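Local coordinates for protein 3-deoxy-D-manno-octulosonate 8-phosphate phosphatase KdsC (Haemophilus influenzae Rd, PDB 1K1E) that hydrolyses 3-deoxy-D-manno-octulosonate 8-phosphate to KDO and inorganic phosphate, a magnesium-dependent step of lipopolysaccharide biosynthesis, as a homotetramer, at residues Gly119-Val124 against Asn133-Val138; Gly106-Asp111 against Asp126-Val131. All coordinates share one frame; numbering follows the deposited sequence.

Contact 1. Residues Gly119-Val124 against Asn133-Val138; sequences GTSFAV and NAVDHV
Ser121 O takes two backbone donors from the incoming chain: His137 N at 3.0 Å, nearly in line with the carbonyl bond, and Asp136 N at 2.9 Å, from above the carbonyl plane. The pairing continues with Ala123 N to His137 O, 3.1 Å, and sets Phe122 beside His137 and Ala123 beside Val138 in parallel register. This is the end of a beta-alpha-beta unit, strand 120-123, helix 129-132, strand 137-138, whose last strand is an edge of this chain's parallel sheet in the HAD-type Rossmann-like core. Ser121 OG, turned between its own backbone N and carbonyl carbon (chi1 52°), is a second acceptor for Asp136 N. In return, the Asp136 carboxylate reaches back along strand 120-123, where OD1 receives Ser121 N at 3.0 Å on its anti side. Asp136 thus bonds to Ser121 through both its backbone N-H and its carboxylate. On one face of the sheet the imidazole of His137 leans over the Phe122 ring, CD2 lying 3.6 Å above the phenyl plane toward its rim, with the two planes inclined at 36°. The other face of Phe122's strand carries Ala123, whose CB rests against both methyls of Val135, and Phe115 of helix 112-117 also packs on Val135. At the in-plane edge of the imidazole, Thr120 CG2 touches His137 CD2 at 3.7 Å.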
loop_
_atom_site.group_PDB
_atom_site.type_symbol
_atom_site.label_atom_id
_atom_site.label_comp_id
_atom_site.label_asym_id
_atom_site.label_seq_id
_atom_site.Cartn_x
_atom_site.Cartn_y
_atom_site.Cartn_z
ATOM N N GLY A 119 -0.182 -31.364 7.367
ATOM C CA GLY A 119 -1.426 -31.924 7.846
ATOM C C GLY A 119 -2.581 -30.941 7.749
ATOM O O GLY A 119 -3.696 -31.353 7.526
ATOM N N THR A 120 -2.301 -29.652 7.892
ATOM C CA THR A 120 -3.331 -28.602 7.847
ATOM C C THR A 120 -2.777 -27.500 6.958
ATOM O O THR A 120 -1.567 -27.249 6.981
ATOM C CB THR A 120 -3.533 -28.011 9.276
ATOM O OG1 THR A 120 -3.985 -29.062 10.147
ATOM C CG2 THR A 120 -4.518 -26.873 9.292
ATOM N N SER A 121 -3.637 -26.850 6.187
ATOM C CA SER A 121 -3.162 -25.790 5.300
ATOM C C SER A 121 -4.157 -24.633 5.280
ATOM O O SER A 121 -5.365 -24.835 5.335
ATOM C CB SER A 121 -3.015 -26.351 3.881
ATOM O OG SER A 121 -4.226 -26.987 3.490
ATOM N N PHE A 122 -3.608 -23.435 5.106
ATOM C CA PHE A 122 -4.331 -22.186 5.060
ATOM C C PHE A 122 -3.932 -21.379 3.852
ATOM O O PHE A 122 -2.761 -21.371 3.473
ATOM C CB PHE A 122 -3.941 -21.323 6.248
ATOM C CG PHE A 122 -4.381 -21.895 7.590
ATOM C CD1 PHE A 122 -3.606 -22.865 8.224
ATOM C CD2 PHE A 122 -5.522 -21.439 8.222
ATOM C CE1 PHE A 122 -3.956 -23.367 9.450
ATOM C CE2 PHE A 122 -5.888 -21.949 9.501
ATOM C CZ PHE A 122 -5.094 -22.921 10.108
ATOM N N ALA A 123 -4.906 -20.685 3.264
ATOM C CA ALA A 123 -4.577 -19.809 2.138
ATOM C C ALA A 123 -5.003 -18.430 2.543
ATOM O O ALA A 123 -6.050 -18.275 3.202
ATOM C CB ALA A 123 -5.352 -20.254 0.845
ATOM N N VAL A 124 -4.202 -17.436 2.169
ATOM C CA VAL A 124 -4.546 -16.023 2.398
ATOM C C VAL A 124 -5.730 -15.659 1.517
ATOM O O VAL A 124 -5.994 -16.311 0.485
ATOM C CB VAL A 124 -3.339 -15.069 2.108
ATOM C CG1 VAL A 124 -2.221 -15.379 3.093
ATOM C CG2 VAL A 124 -2.827 -15.245 0.655
ATOM N N ASN A 133 -9.008 -23.543 -3.155
ATOM C CA ASN A 133 -9.722 -24.840 -3.181
ATOM C C ASN A 133 -8.894 -25.976 -2.608
ATOM O O ASN A 133 -9.405 -26.989 -2.123
ATOM C CB ASN A 133 -10.092 -25.199 -4.608
ATOM C CG ASN A 133 -11.277 -26.194 -4.657
ATOM O OD1 ASN A 133 -11.234 -27.231 -5.330
ATOM N ND2 ASN A 133 -12.262 -25.903 -3.911
ATOM N N ALA A 134 -7.594 -25.771 -2.628
ATOM C CA ALA A 134 -6.689 -26.799 -2.157
ATOM C C ALA A 134 -6.407 -26.868 -0.649
ATOM O O ALA A 134 -5.946 -27.900 -0.137
ATOM C CB ALA A 134 -5.331 -26.667 -2.942
ATOM N N VAL A 135 -6.644 -25.795 0.071
ATOM C CA VAL A 135 -6.274 -25.786 1.504
ATOM C C VAL A 135 -7.449 -26.179 2.386
ATOM O O VAL A 135 -8.591 -26.280 1.912
ATOM C CB VAL A 135 -5.885 -24.384 1.939
ATOM C CG1 VAL A 135 -4.701 -23.846 1.120
ATOM C CG2 VAL A 135 -7.111 -23.459 1.748
ATOM N N ASP A 136 -7.180 -26.372 3.670
ATOM C CA ASP A 136 -8.211 -26.726 4.638
ATOM C C ASP A 136 -9.012 -25.520 5.059
ATOM O O ASP A 136 -10.228 -25.608 5.270
ATOM C CB ASP A 136 -7.573 -27.374 5.865
ATOM C CG ASP A 136 -6.942 -28.703 5.535
ATOM O OD1 ASP A 136 -5.738 -28.945 5.863
ATOM O OD2 ASP A 136 -7.650 -29.498 4.893
ATOM N N HIS A 137 -8.343 -24.378 5.144
ATOM C CA HIS A 137 -9.014 -23.204 5.623
ATOM C C HIS A 137 -8.628 -21.956 4.845
ATOM O O HIS A 137 -7.452 -21.596 4.761
ATOM C CB HIS A 137 -8.651 -23.031 7.113
ATOM C CG HIS A 137 -8.633 -24.315 7.913
ATOM N ND1 HIS A 137 -9.777 -24.916 8.405
ATOM C CD2 HIS A 137 -7.594 -25.056 8.389
ATOM C CE1 HIS A 137 -9.447 -25.959 9.156
ATOM N NE2 HIS A 137 -8.129 -26.062 9.165
ATOM N N VAL A 138 -9.611 -21.268 4.287
ATOM C CA VAL A 138 -9.307 -20.031 3.587
ATOM C C VAL A 138 -9.474 -18.899 4.562
ATOM O O VAL A 138 -10.555 -18.730 5.117
ATOM C CB VAL A 138 -10.243 -19.843 2.369
ATOM C CG1 VAL A 138 -9.981 -18.448 1.693
ATOM C CG2 VAL A 138 -9.969 -20.974 1.359
#

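Contact 2. Residues Gly106-Asp111 against Asp126-Val131; sequences GDDSVD and DAPIYV. With CO (cobalt (II) ion), chain M.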
loop_
_atom_site.group_PDB
_atom_site.type_symbol
_atom_site.label_atom_id
_atom_site.label_comp_id
_atom_site.label_asym_id
_atom_site.label_seq_id
_atom_site.Cartn_x
_atom_site.Cartn_y
_atom_site.Cartn_z
ATOM N N GLY A 106 0.030 -20.448 2.618
ATOM C CA GLY A 106 0.653 -20.050 1.362
ATOM C C GLY A 106 -0.326 -19.245 0.555
ATOM O O GLY A 106 -1.466 -18.999 1.002
ATOM N N ASP A 107 0.147 -18.792 -0.592
ATOM C CA ASP A 107 -0.724 -17.953 -1.461
ATOM C C ASP A 107 -0.715 -18.325 -2.942
ATOM O O ASP A 107 -1.494 -17.748 -3.695
ATOM C CB ASP A 107 -0.298 -16.494 -1.426
ATOM C CG ASP A 107 1.058 -16.256 -2.100
ATOM O OD1 ASP A 107 1.207 -15.362 -2.960
ATOM O OD2 ASP A 107 2.011 -16.969 -1.773
ATOM N N ASP A 108 0.195 -19.197 -3.359
ATOM C CA ASP A 108 0.290 -19.464 -4.814
ATOM C C ASP A 108 0.575 -20.895 -5.205
ATOM O O ASP A 108 0.714 -21.781 -4.329
ATOM C CB ASP A 108 1.372 -18.507 -5.431
ATOM C CG ASP A 108 1.108 -18.157 -6.899
ATOM O OD1 ASP A 108 1.936 -17.378 -7.460
ATOM O OD2 ASP A 108 0.069 -18.621 -7.456
ATOM N N SER A 109 0.666 -21.114 -6.526
ATOM C CA SER A 109 0.879 -22.457 -7.079
ATOM C C SER A 109 2.055 -23.172 -6.472
ATOM O O SER A 109 1.968 -24.393 -6.226
ATOM C CB SER A 109 1.041 -22.384 -8.614
ATOM O OG SER A 109 -0.129 -21.737 -9.155
ATOM N N VAL A 110 3.136 -22.427 -6.236
ATOM C CA VAL A 110 4.352 -22.997 -5.647
ATOM C C VAL A 110 4.025 -23.661 -4.319
ATOM O O VAL A 110 4.720 -24.570 -3.933
ATOM C CB VAL A 110 5.463 -21.892 -5.352
ATOM C CG1 VAL A 110 6.883 -22.544 -5.204
ATOM C CG2 VAL A 110 5.501 -20.833 -6.484
ATOM N N ASP A 111 2.994 -23.206 -3.606
ATOM C CA ASP A 111 2.707 -23.806 -2.307
ATOM C C ASP A 111 1.807 -25.043 -2.361
ATOM O O ASP A 111 1.612 -25.712 -1.339
ATOM C CB ASP A 111 2.055 -22.755 -1.415
ATOM C CG ASP A 111 2.857 -21.501 -1.354
ATOM O OD1 ASP A 111 4.019 -21.613 -0.946
ATOM O OD2 ASP A 111 2.369 -20.415 -1.727
ATOM N N ASP A 126 -6.410 -13.389 -0.666
ATOM C CA ASP A 126 -6.258 -12.954 -2.054
ATOM C C ASP A 126 -5.553 -13.984 -2.888
ATOM O O ASP A 126 -5.180 -13.718 -4.026
ATOM C CB ASP A 126 -5.540 -11.592 -2.180
ATOM C CG ASP A 126 -4.226 -11.532 -1.403
ATOM O OD1 ASP A 126 -3.353 -10.785 -1.832
ATOM O OD2 ASP A 126 -4.029 -12.192 -0.360
ATOM N N ALA A 127 -5.431 -15.200 -2.346
ATOM C CA ALA A 127 -4.849 -16.282 -3.117
ATOM C C ALA A 127 -5.832 -16.664 -4.255
ATOM O O ALA A 127 -7.049 -16.440 -4.162
ATOM C CB ALA A 127 -4.629 -17.545 -2.214
ATOM N N PRO A 128 -5.319 -17.257 -5.342
ATOM C CA PRO A 128 -6.289 -17.620 -6.393
ATOM C C PRO A 128 -7.125 -18.770 -6.028
ATOM O O PRO A 128 -6.800 -19.561 -5.128
ATOM C CB PRO A 128 -5.423 -17.937 -7.610
ATOM C CG PRO A 128 -4.092 -18.389 -6.972
ATOM C CD PRO A 128 -3.934 -17.480 -5.771
ATOM N N ILE A 129 -8.189 -18.908 -6.808
ATOM C CA ILE A 129 -9.162 -19.943 -6.556
ATOM C C ILE A 129 -8.582 -21.319 -6.422
ATOM O O ILE A 129 -8.969 -22.090 -5.538
ATOM C CB ILE A 129 -10.147 -19.946 -7.695
ATOM C CG1 ILE A 129 -10.776 -18.549 -7.793
ATOM C CG2 ILE A 129 -11.147 -21.054 -7.538
ATOM C CD1 ILE A 129 -11.897 -18.385 -6.848
ATOM N N TYR A 130 -7.644 -21.626 -7.294
ATOM C CA TYR A 130 -7.052 -22.945 -7.280
ATOM C C TYR A 130 -6.199 -23.243 -6.060
ATOM O O TYR A 130 -5.999 -24.403 -5.727
ATOM C CB TYR A 130 -6.288 -23.228 -8.596
ATOM C CG TYR A 130 -5.449 -22.086 -9.105
ATOM C CD1 TYR A 130 -4.148 -21.910 -8.662
ATOM C CD2 TYR A 130 -5.968 -21.167 -10.001
ATOM C CE1 TYR A 130 -3.380 -20.857 -9.106
ATOM C CE2 TYR A 130 -5.181 -20.091 -10.458
ATOM C CZ TYR A 130 -3.907 -19.955 -10.008
ATOM O OH TYR A 130 -3.147 -18.931 -10.475
ATOM N N VAL A 131 -5.730 -22.202 -5.392
ATOM C CA VAL A 131 -4.970 -22.364 -4.158
ATOM C C VAL A 131 -6.021 -22.455 -3.014
ATOM O O VAL A 131 -5.962 -23.321 -2.107
ATOM C CB VAL A 131 -4.071 -21.113 -3.963
ATOM C CG1 VAL A 131 -3.685 -20.984 -2.493
ATOM C CG2 VAL A 131 -2.833 -21.224 -4.878
HETATM CO CO CO M . 4.031 -16.797 -1.921
HETATM O O HOH W 1 3.804 -15.639 -3.649
HETATM O O HOH W 2 -1.820 -17.035 -8.704
HETATM O O HOH W 3 4.198 -18.687 -2.888
HETATM O O HOH W 4 6.210 -16.700 -1.843
#
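The Tyr130 ring is met obliquely by Ser109 OG, 3.4 Å from Tyr130 CE1, while Asp108 OD2 lies at its edge, near the ring plane, and Pro128 CB covers one face toward the rim. One water donates to both Asp108 OD2 and Tyr130 OH, bridging the loop to the start of helix 129-132. These polar ends also face the second subunit: its Arg149 forms a salt bridge with Asp108, its Asp153 a hydrogen bond with Tyr130 OH, and its Phe165 carbonyl one with Ser109 OG. The rest is apolar side chains against the loop backbone: Val131 CG2 lies 3.4 Å from Asp108 C, and Asp107 O is buried against Ala127 CB and Pro128 CD with no hydrogen-bond partner. Pro128 is the helix N-cap. Within the loop, Asp111 OD2 accepts Asp107 N from above its carboxylate plane and Asp108 N through its anti lone pair, each at 3.0 Å, and it also accepts a hydrogen bond from a cobalt-bound water. With chi1 of 69°, Asp107 extends its carboxylate to the metal: OD2 binds cobalt at 2.0 Å, and OD1 accepts from another cobalt-bound water and pairs with Arg39 of the second subunit. Asp14 OD2 and the backbone O of Asp16, from the end of strand 10-14 and just beyond, complete the protein ligands; an acidic loop after strand 102-106 that adds a third aspartate is characteristic of the HAD phosphatase active site.

The segments of the two contacts alternate along the chain, and the contact centres lie about 9 Å apart. Strand 120-123 joins them: on one side it pairs with 133-138 in contact 1, on the other with strand 102-106, whose end opens into the metal loop of contact 2. Phe122 O is 3.1 Å from Gly106 N, a probable hydrogen bond at that strand end. Beyond it, Val124 CG2 packs on Asp107 CB at 3.5 Å. Ala123 CB meets Val131 CG1 at 3.8 Å, so the strand and the helix of the crossover touch directly. Contact 2 holds the cobalt ligand Asp107, whereas the Ala123 side chain in contact 1 stays about 10 Å from the ion.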